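Local coordinates for hypothetical protein BACOVA_04980 (Bacteroides ovatus, PDB 3UFI), which is probably a FimA-like major fimbrial subunit that assembles into a pilus and takes part in cell adhesion, at residues A[32-35]-A[36-39]. Residues are numbered along the deposited sequence; the frame is centred on the assembly and turned at random. Where two conformers were deposited one is given.
Sequences RAVG and AAWG
A single water links Val34 to Ala37 across the turn that ends strand 30-34, where the chain curls through Gly35 and Ala36 into the loop leading to strand 43-51. It donates to Val34 O at 2.7 Å and accepts from Ala37 N at 2.8 Å, tying the last strand residue to the loop without a direct bond between the two.

The apolar part is small and provisional, because Val34 has two conformers and what follows holds for the one described here. In it, CG1 lies between the backbone N and the carbonyl carbon (chi1 68°) and comes within 4.0 Å of Ala37 CB, methyl to methyl. CG2, anti to the N, is 4.5 Å from Ala36 CB.

Further on, Trp38 turns its indole back toward the bend, with CG beside its own backbone N (chi1 -69°). Gly35 O sits at the ring edge, in the indole plane, 3.4 Å from Trp38 CD1. The neighbouring NE1 is hydrogen-bonded to Gly19 O instead, and Phe76 and Phe155 meet the indole edge-to-face.

A water thus bridges the turn, with loose methyl contacts beside it, whereas the indole anchors the loop: its N-H is spent on strand 16-25, also the antiparallel neighbour of strand 30-34, and Gly35 O lies where the C-H at CD1 points, probably a weak polar contact.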
loop_
_atom_site.group_PDB
_atom_site.type_symbol
_atom_site.label_atom_id
_atom_site.label_comp_id
_atom_site.label_asym_id
_atom_site.label_seq_id
_atom_site.Cartn_x
_atom_site.Cartn_y
_atom_site.Cartn_z
ATOM N N ARG A 32 8.815 -11.477 5.316
ATOM C CA ARG A 32 8.147 -12.743 5.031
ATOM C C ARG A 32 6.877 -12.555 4.219
ATOM O O ARG A 32 6.303 -11.461 4.215
ATOM C CB ARG A 32 7.753 -13.410 6.369
ATOM C CG ARG A 32 8.914 -13.698 7.332
ATOM C CD ARG A 32 8.415 -14.382 8.593
ATOM N NE ARG A 32 7.776 -15.657 8.280
ATOM C CZ ARG A 32 8.409 -16.819 8.151
ATOM N NH1 ARG A 32 9.717 -16.900 8.371
ATOM N NH2 ARG A 32 7.736 -17.912 7.814
ATOM N N ALA A 33 6.415 -13.647 3.567
ATOM C CA ALA A 33 5.106 -13.711 2.919
ATOM C C ALA A 33 4.197 -14.084 4.066
ATOM O O ALA A 33 4.441 -15.101 4.722
ATOM C CB ALA A 33 5.096 -14.748 1.802
ATOM N N VAL A 34 3.221 -13.243 4.379
ATOM C CA VAL A 34 2.362 -13.514 5.520
ATOM C C VAL A 34 0.886 -13.298 5.141
ATOM O O VAL A 34 0.508 -12.295 4.520
ATOM C CB VAL A 34 2.811 -12.723 6.787
ATOM C CG1 VAL A 34 2.614 -11.204 6.646
ATOM C CG2 VAL A 34 2.147 -13.271 8.043
ATOM N N GLY A 35 0.086 -14.294 5.477
ATOM C CA GLY A 35 -1.335 -14.280 5.180
ATOM C C GLY A 35 -2.195 -13.972 6.381
ATOM O O GLY A 35 -3.416 -13.971 6.263
ATOM N N ALA A 36 -1.582 -13.714 7.540
ATOM C CA ALA A 36 -2.342 -13.471 8.757
ATOM C C ALA A 36 -2.351 -11.982 9.150
ATOM O O ALA A 36 -2.780 -11.656 10.253
ATOM C CB ALA A 36 -1.799 -14.344 9.889
ATOM N N ALA A 37 -1.991 -11.080 8.211
ATOM C CA ALA A 37 -1.941 -9.627 8.404
ATOM C C ALA A 37 -3.007 -8.862 7.572
ATOM O O ALA A 37 -2.790 -7.695 7.234
ATOM C CB ALA A 37 -0.558 -9.118 8.030
ATOM N N TRP A 38 -4.125 -9.513 7.210
ATOM C CA TRP A 38 -5.212 -8.842 6.489
ATOM C C TRP A 38 -6.210 -8.318 7.505
ATOM O O TRP A 38 -6.411 -8.966 8.536
ATOM C CB TRP A 38 -5.943 -9.827 5.528
ATOM C CG TRP A 38 -5.153 -10.282 4.340
ATOM C CD1 TRP A 38 -4.497 -11.467 4.201
ATOM C CD2 TRP A 38 -4.946 -9.561 3.117
ATOM N NE1 TRP A 38 -3.886 -11.529 2.969
ATOM C CE2 TRP A 38 -4.178 -10.389 2.268
ATOM C CE3 TRP A 38 -5.357 -8.300 2.643
ATOM C CZ2 TRP A 38 -3.810 -9.998 0.977
ATOM C CZ3 TRP A 38 -5.013 -7.920 1.353
ATOM C CH2 TRP A 38 -4.234 -8.754 0.540
ATOM N N GLY A 39 -6.880 -7.212 7.188
ATOM C CA GLY A 39 -7.994 -6.712 7.985
ATOM C C GLY A 39 -9.203 -7.570 7.656
ATOM O O GLY A 39 -9.313 -8.079 6.531
HETATM O O HOH W 1 -1.625 -10.984 5.482
#